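Local coordinates for fervidolysin (Fervidobacterium pennivorans, PDB 1R6V), which degrades keratin into peptides as a subtilisin-like serine protease, allowing the bacterium to grow on native feathers, at residues Thr276-Phe281 and Gly309-Ile314; Glu448-Val453 and Pro491-Gly496; Thr465-Met470 and Cys477-Thr482. The protein carries 1 engineered substitution. All blocks are in the same frame, centred on the assembly; numbering follows the deposited sequence.

How the contacts relate
Contact 1 comes first along the chain and lies in the subtilisin-like catalytic part, between helix 275-286 and the loop leading into strand 314-322. Contacts 2 and 3 follow in the first beta-sandwich domain, one in each sheet: contact 2 joins strands 446-455 and 487-494, while contact 3 is the hairpin of strands 466-471 and 478-481, formed by chain that lies between the two halves of contact 2. The centres of contacts 2 and 3 are about 12 Å apart, and each lies about 13 Å from that of contact 1. Pro-311 packs on Pro-491, Ile-493 and Tyr-478, so the three contacts meet where protease and sandwich pack together.

Contact 1 (Thr276-Phe281 and Gly309-Ile314); sequences TMKEAF and GYPGVI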
ATOM      1  N   THR A 276      -4.213  -2.968  -4.486  1.00 11.70           N
ATOM      2  CA  THR A 276      -4.547  -2.103  -5.602  1.00  9.36           C
ATOM      3  C   THR A 276      -3.655  -0.872  -5.623  1.00 11.26           C
ATOM      4  O   THR A 276      -3.117  -0.501  -6.672  1.00 10.36           O
ATOM      5  CB  THR A 276      -6.017  -1.653  -5.523  1.00 10.74           C
ATOM      6  OG1 THR A 276      -6.848  -2.802  -5.670  1.00 10.68           O
ATOM      7  CG2 THR A 276      -6.359  -0.651  -6.652  1.00 13.06           C
ATOM      8  N   MET A 277      -3.485  -0.235  -4.467  1.00 10.94           N
ATOM      9  CA  MET A 277      -2.640   0.955  -4.426  1.00 10.59           C
ATOM     10  C   MET A 277      -1.174   0.611  -4.715  1.00 12.37           C
ATOM     11  O   MET A 277      -0.452   1.409  -5.324  1.00 11.37           O
ATOM     12  CB  MET A 277      -2.752   1.659  -3.069  1.00  9.52           C
ATOM     13  CG  MET A 277      -2.210   3.104  -3.103  1.00  9.84           C
ATOM     14  SD  MET A 277      -3.103   4.255  -4.251  1.00  5.64           S
ATOM     15  CE  MET A 277      -4.885   4.109  -3.457  1.00 11.09           C
ATOM     16  N   LYS A 278      -0.750  -0.575  -4.282  1.00 12.74           N
ATOM     17  CA  LYS A 278       0.621  -1.054  -4.502  1.00 13.78           C
ATOM     18  C   LYS A 278       0.801  -1.138  -6.012  1.00 13.38           C
ATOM     19  O   LYS A 278       1.784  -0.656  -6.581  1.00 12.09           O
ATOM     20  CB  LYS A 278       0.797  -2.454  -3.889  1.00 14.61           C
ATOM     21  CG  LYS A 278       2.183  -3.103  -4.069  1.00 20.88           C
ATOM     22  CD  LYS A 278       3.169  -2.558  -3.062  1.00 21.68           C
ATOM     23  CE  LYS A 278       4.429  -3.417  -2.969  1.00 22.51           C
ATOM     24  NZ  LYS A 278       5.287  -3.366  -4.197  1.00 20.00           N
ATOM     25  N   GLU A 279      -0.185  -1.749  -6.660  1.00 11.75           N
ATOM     26  CA  GLU A 279      -0.131  -1.902  -8.115  1.00 13.76           C
ATOM     27  C   GLU A 279      -0.079  -0.566  -8.839  1.00 11.92           C
ATOM     28  O   GLU A 279       0.631  -0.404  -9.829  1.00 11.46           O
ATOM     29  CB  GLU A 279      -1.344  -2.684  -8.628  1.00 15.38           C
ATOM     30  CG  GLU A 279      -1.289  -4.165  -8.429  1.00 26.13           C
ATOM     31  CD  GLU A 279      -0.124  -4.817  -9.166  1.00 24.16           C
ATOM     32  OE1 GLU A 279      -0.084  -4.813 -10.412  1.00 30.64           O
ATOM     33  OE2 GLU A 279       0.751  -5.342  -8.483  1.00 26.15           O
ATOM     34  N   ALA A 280      -0.844   0.407  -8.354  1.00 11.14           N
ATOM     35  CA  ALA A 280      -0.862   1.716  -8.982  1.00 11.25           C
ATOM     36  C   ALA A 280       0.484   2.436  -8.809  1.00 10.74           C
ATOM     37  O   ALA A 280       0.993   3.062  -9.743  1.00 11.08           O
ATOM     38  CB  ALA A 280      -1.980   2.546  -8.392  1.00 14.87           C
ATOM     39  N   PHE A 281       1.032   2.380  -7.603  1.00 12.49           N
ATOM     40  CA  PHE A 281       2.317   3.010  -7.364  1.00 12.44           C
ATOM     41  C   PHE A 281       3.407   2.346  -8.178  1.00 14.08           C
ATOM     42  O   PHE A 281       4.271   3.032  -8.733  1.00 13.68           O
ATOM     43  CB  PHE A 281       2.675   2.972  -5.878  1.00 11.30           C
ATOM     44  CG  PHE A 281       2.300   4.223  -5.157  1.00 12.03           C
ATOM     45  CD1 PHE A 281       0.963   4.584  -5.002  1.00 11.93           C
ATOM     46  CD2 PHE A 281       3.287   5.080  -4.690  1.00 10.55           C
ATOM     47  CE1 PHE A 281       0.605   5.808  -4.389  1.00 11.81           C
ATOM     48  CE2 PHE A 281       2.949   6.307  -4.073  1.00 12.82           C
ATOM     49  CZ  PHE A 281       1.610   6.667  -3.926  1.00 12.43           C
ATOM     50  N   GLY A 309       4.552   3.781   3.099  1.00 14.58           N
ATOM     51  CA  GLY A 309       5.262   2.536   3.352  1.00 14.35           C
ATOM     52  C   GLY A 309       5.573   1.630   2.172  1.00 13.32           C
ATOM     53  O   GLY A 309       6.218   0.594   2.354  1.00 13.44           O
ATOM     54  N   TYR A 310       5.119   1.975   0.969  1.00 12.57           N
ATOM     55  CA  TYR A 310       5.436   1.115  -0.183  1.00 12.52           C
ATOM     56  C   TYR A 310       6.892   1.324  -0.600  1.00 11.88           C
ATOM     57  O   TYR A 310       7.368   2.462  -0.673  1.00 12.13           O
ATOM     58  CB  TYR A 310       4.519   1.435  -1.367  1.00 13.57           C
ATOM     59  CG  TYR A 310       3.069   1.031  -1.146  1.00 10.82           C
ATOM     60  CD1 TYR A 310       2.031   1.901  -1.477  1.00 12.35           C
ATOM     61  CD2 TYR A 310       2.740  -0.224  -0.631  1.00 14.37           C
ATOM     62  CE1 TYR A 310       0.693   1.537  -1.295  1.00 12.38           C
ATOM     63  CE2 TYR A 310       1.401  -0.600  -0.449  1.00 13.15           C
ATOM     64  CZ  TYR A 310       0.393   0.295  -0.788  1.00 12.46           C
ATOM     65  OH  TYR A 310      -0.924  -0.074  -0.634  1.00 13.94           O
ATOM     66  N   PRO A 311       7.621   0.232  -0.889  1.00 10.21           N
ATOM     67  CA  PRO A 311       9.022   0.403  -1.290  1.00 12.50           C
ATOM     68  C   PRO A 311       9.188   1.173  -2.583  1.00 11.36           C
ATOM     69  O   PRO A 311       8.409   0.995  -3.525  1.00 12.31           O
ATOM     70  CB  PRO A 311       9.536  -1.034  -1.389  1.00 12.40           C
ATOM     71  CG  PRO A 311       8.289  -1.837  -1.731  1.00 14.00           C
ATOM     72  CD  PRO A 311       7.255  -1.193  -0.821  1.00 11.65           C
ATOM     73  N   GLY A 312      10.184   2.059  -2.604  1.00 11.66           N
ATOM     74  CA  GLY A 312      10.474   2.829  -3.794  1.00 11.52           C
ATOM     75  C   GLY A 312      10.100   4.299  -3.767  1.00 11.35           C
ATOM     76  O   GLY A 312      10.656   5.096  -4.535  1.00 12.93           O
ATOM     77  N   VAL A 313       9.140   4.665  -2.923  1.00 10.83           N
ATOM     78  CA  VAL A 313       8.735   6.060  -2.847  1.00 12.37           C
ATOM     79  C   VAL A 313       9.807   6.863  -2.125  1.00 12.18           C
ATOM     80  O   VAL A 313      10.671   6.294  -1.455  1.00 13.67           O
ATOM     81  CB  VAL A 313       7.406   6.248  -2.073  1.00 12.46           C
ATOM     82  CG1 VAL A 313       6.328   5.367  -2.672  1.00 13.70           C
ATOM     83  CG2 VAL A 313       7.596   5.963  -0.610  1.00 16.50           C
ATOM     84  N   ILE A 314       9.765   8.177  -2.305  1.00 10.95           N
ATOM     85  CA  ILE A 314      10.696   9.076  -1.631  1.00  8.88           C
ATOM     86  C   ILE A 314       9.881   9.675  -0.486  1.00  9.98           C
ATOM     87  O   ILE A 314       9.027  10.536  -0.711  1.00 10.04           O
ATOM     88  CB  ILE A 314      11.162  10.218  -2.542  1.00 10.58           C
ATOM     89  CG1 ILE A 314      11.901   9.656  -3.763  1.00 11.00           C
ATOM     90  CG2 ILE A 314      12.059  11.164  -1.760  1.00 11.54           C
ATOM     91  CD1 ILE A 314      12.497  10.735  -4.684  1.00 12.38           C
TER
HETATM   92  O   HOH W   1       6.086  -0.452  -3.967  1.00 13.42           O
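The phenol ring of Tyr-310 turns one face toward the start of the Lys-278 side chain on helix 275-286, the crossover helix of a beta-alpha-beta unit in the subtilisin-like fold, joining parallel strands 263-269 and 290-294. Lys-278 CA and CB lie over it, CA 4.1 Å from the Tyr-310 centroid as a CH-pi contact. The lysine chain bends at chi2 (80°), which brings CD beside the rim on the same side, 3.4 Å from Tyr-310 CD2. Met-277 approaches at the ring's edge instead, crossing at about a right angle, with CG 3.8 Å from Tyr-310 CE1. A tyrosine suits this place: its ring packs against Met-277, Lys-278 and Phe-281 while its OH accepts a hydrogen bond from Ser-274 N. Phe-281, one turn further on, meets the tyrosine obliquely, the two ring planes 49° apart; its CD2 touches Val-313 CG1 at 3.7 Å. The loop folds back through a type II turn, with Pro-311 and Gly-312 at the central positions; the positive phi of the second is easy for glycine. Lys-278 NZ forms a salt bridge with Asp-282, bonds to Arg-489 O and donates to a water 3.0 Å away that in turn donates to Pro-311 O at 2.8 Å.

Contact 2 (Glu448-Val453 and Pro491-Gly496); sequences EEFQVV and PHIDSG
Glu-448 meets His-492 backbone against ring, and here the contact is tight. His-492 N gives a nearly straight hydrogen bond to Glu-448 O (2.9 Å, 163° at the hydrogen), although the donor stands well above the carbonyl plane. The imidazole is folded back so that the same oxygen lies over its face, 3.7 Å from His-492 CD2, and Glu-448 CA adds a CH-pi contact 4.2 Å from the ring centroid. Pro-491 CA also brings its hydrogen toward Glu-448 O. With an alanine here in place of His-492, Glu-448 CA and O would probably lose the ring that covers them, and Trp-404 N its partner at ND1. Glu-449 and Pro-491 form a non-hydrogen-bonded antiparallel pair in a sheet of the Ig-like beta-sandwich domain; proline fits this position, where no N-H to the neighbouring strand is needed. Beyond the corner at His-492, Ile-493 turns CG1 between its backbone N and carbonyl carbon (chi1 62°), which sends CD1 to Phe-450 CB at 3.9 Å, an apolar contact in the interior. The acidic side is looser. Glu-449 OE1 merely rests 4.1 Å from Pro-491 CB, while its OE2 pairs with Arg-489. Glu-448 extends its exposed side chain toward solvent, its carboxylate nearly parallel to the imidazole, but OE1 stays 5.9 Å from His-492 NE2.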
ATOM      1  N   GLU A 448      16.461  -1.399  -9.991  1.00 15.16           N
ATOM      2  CA  GLU A 448      15.145  -1.126 -10.546  1.00 17.01           C
ATOM      3  C   GLU A 448      14.095  -1.974  -9.852  1.00 15.32           C
ATOM      4  O   GLU A 448      12.980  -1.514  -9.605  1.00 14.22           O
ATOM      5  CB  GLU A 448      15.143  -1.403 -12.051  1.00 19.39           C
ATOM      6  CG  GLU A 448      15.849  -0.308 -12.820  1.00 26.52           C
ATOM      7  CD  GLU A 448      16.025  -0.632 -14.282  1.00 30.57           C
ATOM      8  OE1 GLU A 448      15.044  -1.072 -14.917  1.00 31.79           O
ATOM      9  OE2 GLU A 448      17.148  -0.432 -14.794  1.00 34.47           O
ATOM     10  N   GLU A 449      14.464  -3.210  -9.532  1.00 15.63           N
ATOM     11  CA  GLU A 449      13.546  -4.109  -8.859  1.00 16.91           C
ATOM     12  C   GLU A 449      14.216  -5.296  -8.190  1.00 16.38           C
ATOM     13  O   GLU A 449      15.111  -5.928  -8.753  1.00 16.55           O
ATOM     14  CB  GLU A 449      12.483  -4.639  -9.831  1.00 20.67           C
ATOM     15  CG  GLU A 449      11.480  -5.572  -9.147  1.00 26.45           C
ATOM     16  CD  GLU A 449      10.101  -5.522  -9.779  1.00 31.27           C
ATOM     17  OE1 GLU A 449       9.367  -4.536  -9.543  1.00 35.02           O
ATOM     18  OE2 GLU A 449       9.761  -6.460 -10.520  1.00 32.98           O
ATOM     19  N   PHE A 450      13.778  -5.572  -6.968  1.00 15.39           N
ATOM     20  CA  PHE A 450      14.246  -6.727  -6.209  1.00 13.87           C
ATOM     21  C   PHE A 450      12.963  -7.483  -5.867  1.00 14.69           C
ATOM     22  O   PHE A 450      11.967  -6.862  -5.507  1.00 13.07           O
ATOM     23  CB  PHE A 450      14.938  -6.297  -4.909  1.00 13.90           C
ATOM     24  CG  PHE A 450      15.309  -7.447  -4.026  1.00 13.21           C
ATOM     25  CD1 PHE A 450      16.254  -8.385  -4.446  1.00 12.85           C
ATOM     26  CD2 PHE A 450      14.680  -7.621  -2.789  1.00 13.87           C
ATOM     27  CE1 PHE A 450      16.565  -9.487  -3.649  1.00 14.64           C
ATOM     28  CE2 PHE A 450      14.978  -8.713  -1.980  1.00 14.34           C
ATOM     29  CZ  PHE A 450      15.922  -9.653  -2.405  1.00 15.28           C
ATOM     30  N   GLN A 451      12.970  -8.803  -5.999  1.00 14.18           N
ATOM     31  CA  GLN A 451      11.764  -9.564  -5.653  1.00 17.41           C
ATOM     32  C   GLN A 451      12.081 -10.695  -4.705  1.00 16.85           C
ATOM     33  O   GLN A 451      13.176 -11.256  -4.741  1.00 16.36           O
ATOM     34  CB  GLN A 451      11.115 -10.168  -6.896  1.00 20.10           C
ATOM     35  CG  GLN A 451      10.555  -9.166  -7.890  1.00 25.54           C
ATOM     36  CD  GLN A 451       9.782  -9.838  -9.013  1.00 27.70           C
ATOM     37  OE1 GLN A 451      10.053 -10.988  -9.364  1.00 31.22           O
ATOM     38  NE2 GLN A 451       8.820  -9.121  -9.586  1.00 31.90           N
ATOM     39  N   VAL A 452      11.126 -11.014  -3.835  1.00 16.31           N
ATOM     40  CA  VAL A 452      11.265 -12.148  -2.936  1.00 16.12           C
ATOM     41  C   VAL A 452      10.082 -13.017  -3.365  1.00 16.88           C
ATOM     42  O   VAL A 452       8.939 -12.562  -3.373  1.00 17.19           O
ATOM     43  CB  VAL A 452      11.166 -11.758  -1.431  1.00 17.43           C
ATOM     44  CG1 VAL A 452      11.219 -13.025  -0.561  1.00 17.26           C
ATOM     45  CG2 VAL A 452      12.349 -10.841  -1.046  1.00 17.00           C
ATOM     46  N   VAL A 453      10.378 -14.242  -3.780  1.00 16.69           N
ATOM     47  CA  VAL A 453       9.354 -15.175  -4.241  1.00 17.68           C
ATOM     48  C   VAL A 453       9.267 -16.323  -3.243  1.00 18.14           C
ATOM     49  O   VAL A 453      10.224 -17.077  -3.090  1.00 18.17           O
ATOM     50  CB  VAL A 453       9.713 -15.759  -5.624  1.00 19.32           C
ATOM     51  CG1 VAL A 453       8.539 -16.567  -6.169  1.00 20.99           C
ATOM     52  CG2 VAL A 453      10.085 -14.634  -6.597  1.00 20.49           C
ATOM     53  N   PRO A 491      10.365  -2.221  -5.801  1.00 11.76           N
ATOM     54  CA  PRO A 491      10.931  -1.389  -6.864  1.00 12.93           C
ATOM     55  C   PRO A 491      11.776  -0.224  -6.403  1.00 12.86           C
ATOM     56  O   PRO A 491      11.489   0.416  -5.388  1.00 11.38           O
ATOM     57  CB  PRO A 491       9.701  -0.914  -7.635  1.00 15.17           C
ATOM     58  CG  PRO A 491       8.635  -0.852  -6.581  1.00 18.87           C
ATOM     59  CD  PRO A 491       8.914  -2.003  -5.645  1.00 12.93           C
ATOM     60  N   HIS A 492      12.836   0.022  -7.161  1.00 11.83           N
ATOM     61  CA  HIS A 492      13.701   1.160  -6.914  1.00 10.71           C
ATOM     62  C   HIS A 492      14.189   1.335  -5.492  1.00 10.70           C
ATOM     63  O   HIS A 492      14.262   2.447  -5.002  1.00 12.32           O
ATOM     64  CB  HIS A 492      12.964   2.404  -7.406  1.00 12.14           C
ATOM     65  CG  HIS A 492      12.671   2.346  -8.869  1.00 12.60           C
ATOM     66  ND1 HIS A 492      13.622   2.652  -9.819  1.00 13.57           N
ATOM     67  CD2 HIS A 492      11.599   1.874  -9.547  1.00 15.37           C
ATOM     68  CE1 HIS A 492      13.153   2.357 -11.019  1.00 15.47           C
ATOM     69  NE2 HIS A 492      11.929   1.882 -10.880  1.00 15.11           N
ATOM     70  N   ILE A 493      14.556   0.227  -4.859  1.00 11.35           N
ATOM     71  CA  ILE A 493      15.082   0.263  -3.509  1.00 11.85           C
ATOM     72  C   ILE A 493      16.619   0.297  -3.570  1.00 12.85           C
ATOM     73  O   ILE A 493      17.223   0.101  -4.627  1.00 12.95           O
ATOM     74  CB  ILE A 493      14.660  -0.982  -2.665  1.00 10.87           C
ATOM     75  CG1 ILE A 493      15.213  -2.274  -3.277  1.00 12.67           C
ATOM     76  CG2 ILE A 493      13.125  -1.050  -2.568  1.00 11.91           C
ATOM     77  CD1 ILE A 493      15.172  -3.469  -2.292  1.00 12.87           C
ATOM     78  N   ASP A 494      17.234   0.561  -2.424  1.00 13.65           N
ATOM     79  CA  ASP A 494      18.696   0.598  -2.327  1.00 13.38           C
ATOM     80  C   ASP A 494      19.343  -0.762  -2.592  1.00 13.53           C
ATOM     81  O   ASP A 494      18.801  -1.818  -2.229  1.00 12.22           O
ATOM     82  CB  ASP A 494      19.163   0.971  -0.907  1.00 14.29           C
ATOM     83  CG  ASP A 494      18.948   2.415  -0.555  1.00 14.96           C
ATOM     84  OD1 ASP A 494      18.624   3.226  -1.451  1.00 15.24           O
ATOM     85  OD2 ASP A 494      19.131   2.745   0.649  1.00 17.00           O
ATOM     86  N   SER A 495      20.527  -0.733  -3.191  1.00 13.17           N
ATOM     87  CA  SER A 495      21.275  -1.971  -3.350  1.00 15.64           C
ATOM     88  C   SER A 495      22.032  -2.035  -2.005  1.00 15.33           C
ATOM     89  O   SER A 495      22.125  -1.030  -1.301  1.00 16.09           O
ATOM     90  CB  SER A 495      22.258  -1.873  -4.510  1.00 16.09           C
ATOM     91  OG  SER A 495      23.106  -0.748  -4.357  1.00 16.01           O
ATOM     92  N   GLY A 496      22.557  -3.196  -1.645  1.00 16.27           N
ATOM     93  CA  GLY A 496      23.278  -3.310  -0.391  1.00 16.47           C
ATOM     94  C   GLY A 496      22.951  -4.572   0.385  1.00 16.64           C
ATOM     95  O   GLY A 496      22.267  -5.471  -0.109  1.00 14.79           O
TER

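Contact 3 (Thr465-Met470 and Cys477-Thr482); sequences TVFVSM and CYYAKT
Tyr-479 reaches diagonally across the strand pair to Phe-467, and its side chain can be followed outward atom by atom. With CG anti to the backbone N (chi1 172°), the chain leans over the neighbouring strand. CB and CG pass above Val-468 O, each 4.1 Å away, and CD2 comes to 3.9 Å from the same oxygen. Farther out, CE2 lies 4.0 Å from Phe-467 CB. At the tip, OH meets Phe-467 CD2 at 3.5 Å, arriving at the edge of that ring and in its plane. The two aromatic side chains lie side by side, pointing the same way. Thr-465 O stands over the centre of one face of the phenylalanine ring. Beneath these rings is a regular antiparallel beta hairpin, strands 466-471 and 478-481, at the border of one sheet of the beta-sandwich. Val-468 pairs with Ala-480, and Met-470 with Tyr-478, through reciprocal backbone hydrogen bonds. Their side chains face the other sheet, where Val-468 packs on Val-452 and Met-470 on Phe-450; the small Ala-480 lets Phe-490 come close. On the face carrying Tyr-479, polar Ser-469 suits a partly exposed site: its OG shares a water, at 2.8 Å, with Tyr-478 O. Where the hairpin strands end, a threonine side chain replaces a backbone acceptor. Thr-482 OG1 takes a nearly straight bond from Val-466 N (2.8 Å, 163°) and gives its own hydrogen to Val-463 O, while CG2 packs 3.9 Å from Val-466 CB.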
ATOM      1  N   THR A 465       0.223 -13.586   0.901  1.00 15.12           N
ATOM      2  CA  THR A 465       0.165 -12.856   2.167  1.00 15.07           C
ATOM      3  C   THR A 465       1.292 -13.155   3.148  1.00 16.93           C
ATOM      4  O   THR A 465       1.117 -13.059   4.364  1.00 17.23           O
ATOM      5  CB  THR A 465      -1.205 -13.035   2.896  1.00 15.07           C
ATOM      6  OG1 THR A 465      -1.271 -14.321   3.526  1.00 15.07           O
ATOM      7  CG2 THR A 465      -2.354 -12.903   1.900  1.00 14.05           C
ATOM      8  N   VAL A 466       2.443 -13.538   2.613  1.00 16.69           N
ATOM      9  CA  VAL A 466       3.612 -13.786   3.446  1.00 15.53           C
ATOM     10  C   VAL A 466       4.270 -12.415   3.602  1.00 16.31           C
ATOM     11  O   VAL A 466       4.416 -11.669   2.622  1.00 15.17           O
ATOM     12  CB  VAL A 466       4.574 -14.771   2.757  1.00 15.76           C
ATOM     13  CG1 VAL A 466       5.915 -14.810   3.497  1.00 16.36           C
ATOM     14  CG2 VAL A 466       3.949 -16.168   2.746  1.00 17.43           C
ATOM     15  N   PHE A 467       4.640 -12.064   4.828  1.00 17.39           N
ATOM     16  CA  PHE A 467       5.270 -10.774   5.082  1.00 19.85           C
ATOM     17  C   PHE A 467       6.752 -10.883   4.757  1.00 18.71           C
ATOM     18  O   PHE A 467       7.383 -11.897   5.046  1.00 16.86           O
ATOM     19  CB  PHE A 467       5.110 -10.369   6.551  1.00 24.81           C
ATOM     20  CG  PHE A 467       3.936 -11.020   7.243  1.00 33.33           C
ATOM     21  CD1 PHE A 467       4.025 -12.331   7.730  1.00 36.49           C
ATOM     22  CD2 PHE A 467       2.749 -10.319   7.429  1.00 36.22           C
ATOM     23  CE1 PHE A 467       2.940 -12.931   8.393  1.00 37.56           C
ATOM     24  CE2 PHE A 467       1.661 -10.903   8.086  1.00 36.57           C
ATOM     25  CZ  PHE A 467       1.758 -12.211   8.571  1.00 38.24           C
ATOM     26  N   VAL A 468       7.300  -9.845   4.131  1.00 18.85           N
ATOM     27  CA  VAL A 468       8.719  -9.843   3.797  1.00 18.15           C
ATOM     28  C   VAL A 468       9.273  -8.530   4.309  1.00 17.85           C
ATOM     29  O   VAL A 468       8.886  -7.442   3.865  1.00 16.07           O
ATOM     30  CB  VAL A 468       8.961  -9.966   2.278  1.00 18.65           C
ATOM     31  CG1 VAL A 468      10.471  -9.918   1.981  1.00 18.10           C
ATOM     32  CG2 VAL A 468       8.386 -11.275   1.764  1.00 20.74           C
ATOM     33  N   SER A 469      10.192  -8.649   5.258  1.00 16.85           N
ATOM     34  CA  SER A 469      10.791  -7.498   5.902  1.00 18.04           C
ATOM     35  C   SER A 469      12.281  -7.436   5.588  1.00 17.62           C
ATOM     36  O   SER A 469      12.999  -8.390   5.861  1.00 17.91           O
ATOM     37  CB  SER A 469      10.570  -7.645   7.411  1.00 20.43           C
ATOM     38  OG  SER A 469      10.997  -6.511   8.127  1.00 22.65           O
ATOM     39  N   MET A 470      12.739  -6.333   4.994  1.00 16.01           N
ATOM     40  CA  MET A 470      14.166  -6.183   4.673  1.00 17.58           C
ATOM     41  C   MET A 470      14.703  -5.202   5.700  1.00 17.50           C
ATOM     42  O   MET A 470      14.410  -4.017   5.643  1.00 15.56           O
ATOM     43  CB  MET A 470      14.350  -5.643   3.247  1.00 14.93           C
ATOM     44  CG  MET A 470      13.656  -6.491   2.174  1.00 14.65           C
ATOM     45  SD  MET A 470      13.816  -5.866   0.461  1.00  6.55           S
ATOM     46  CE  MET A 470      15.713  -6.000   0.228  1.00 13.32           C
ATOM     47  N   CYS A 477      14.488   0.583   5.859  1.00 23.25           N
ATOM     48  CA  CYS A 477      14.067  -0.805   5.848  1.00 21.70           C
ATOM     49  C   CYS A 477      12.903  -0.827   4.867  1.00 19.87           C
ATOM     50  O   CYS A 477      12.329   0.221   4.568  1.00 19.37           O
ATOM     51  CB  CYS A 477      13.606  -1.241   7.235  1.00 23.63           C
ATOM     52  SG  CYS A 477      14.993  -1.285   8.434  1.00 29.43           S
ATOM     53  N   TYR A 478      12.560  -2.006   4.369  1.00 17.70           N
ATOM     54  CA  TYR A 478      11.461  -2.111   3.419  1.00 16.43           C
ATOM     55  C   TYR A 478      10.519  -3.218   3.839  1.00 16.12           C
ATOM     56  O   TYR A 478      10.906  -4.137   4.557  1.00 15.01           O
ATOM     57  CB  TYR A 478      11.994  -2.394   2.011  1.00 14.31           C
ATOM     58  CG  TYR A 478      12.920  -1.309   1.482  1.00 14.30           C
ATOM     59  CD1 TYR A 478      14.294  -1.534   1.377  1.00 15.02           C
ATOM     60  CD2 TYR A 478      12.417  -0.069   1.082  1.00 13.39           C
ATOM     61  CE1 TYR A 478      15.153  -0.544   0.878  1.00 12.92           C
ATOM     62  CE2 TYR A 478      13.262   0.928   0.579  1.00 12.90           C
ATOM     63  CZ  TYR A 478      14.627   0.676   0.479  1.00 12.00           C
ATOM     64  OH  TYR A 478      15.456   1.635  -0.046  1.00 13.18           O
ATOM     65  N   TYR A 479       9.273  -3.133   3.388  1.00 15.89           N
ATOM     66  CA  TYR A 479       8.288  -4.141   3.745  1.00 17.90           C
ATOM     67  C   TYR A 479       7.290  -4.328   2.614  1.00 16.71           C
ATOM     68  O   TYR A 479       6.933  -3.369   1.937  1.00 18.70           O
ATOM     69  CB  TYR A 479       7.555  -3.705   5.020  1.00 20.99           C
ATOM     70  CG  TYR A 479       6.366  -4.570   5.407  1.00 25.45           C
ATOM     71  CD1 TYR A 479       5.100  -4.346   4.854  1.00 28.04           C
ATOM     72  CD2 TYR A 479       6.505  -5.604   6.327  1.00 28.87           C
ATOM     73  CE1 TYR A 479       4.002  -5.138   5.213  1.00 29.01           C
ATOM     74  CE2 TYR A 479       5.412  -6.401   6.694  1.00 30.10           C
ATOM     75  CZ  TYR A 479       4.170  -6.163   6.133  1.00 30.20           C
ATOM     76  OH  TYR A 479       3.102  -6.961   6.493  1.00 32.05           O
ATOM     77  N   ALA A 480       6.858  -5.564   2.405  1.00 17.36           N
ATOM     78  CA  ALA A 480       5.858  -5.873   1.386  1.00 17.10           C
ATOM     79  C   ALA A 480       5.263  -7.240   1.677  1.00 18.28           C
ATOM     80  O   ALA A 480       5.871  -8.073   2.343  1.00 18.85           O
ATOM     81  CB  ALA A 480       6.475  -5.869  -0.005  1.00 16.39           C
ATOM     82  N   LYS A 481       4.066  -7.474   1.167  1.00 17.68           N
ATOM     83  CA  LYS A 481       3.406  -8.755   1.371  1.00 18.10           C
ATOM     84  C   LYS A 481       3.343  -9.496   0.040  1.00 17.43           C
ATOM     85  O   LYS A 481       3.114  -8.883  -1.004  1.00 17.70           O
ATOM     86  CB  LYS A 481       2.003  -8.502   1.902  1.00 20.59           C
ATOM     87  CG  LYS A 481       2.011  -7.673   3.172  1.00 26.30           C
ATOM     88  CD  LYS A 481       0.611  -7.320   3.642  1.00 31.29           C
ATOM     89  CE  LYS A 481      -0.006  -8.445   4.442  1.00 34.08           C
ATOM     90  NZ  LYS A 481      -1.324  -8.027   5.007  1.00 37.87           N
ATOM     91  N   THR A 482       3.530 -10.810   0.056  1.00 16.25           N
ATOM     92  CA  THR A 482       3.479 -11.542  -1.203  1.00 15.73           C
ATOM     93  C   THR A 482       2.065 -11.550  -1.763  1.00 16.01           C
ATOM     94  O   THR A 482       1.091 -11.594  -1.012  1.00 15.56           O
ATOM     95  CB  THR A 482       3.974 -13.006  -1.065  1.00 15.67           C
ATOM     96  OG1 THR A 482       3.148 -13.708  -0.128  1.00 15.34           O
ATOM     97  CG2 THR A 482       5.441 -13.044  -0.594  1.00 15.51           C
TER
HETATM   98  O   HOH W   2      10.575  -3.776   7.566  1.00 46.80           O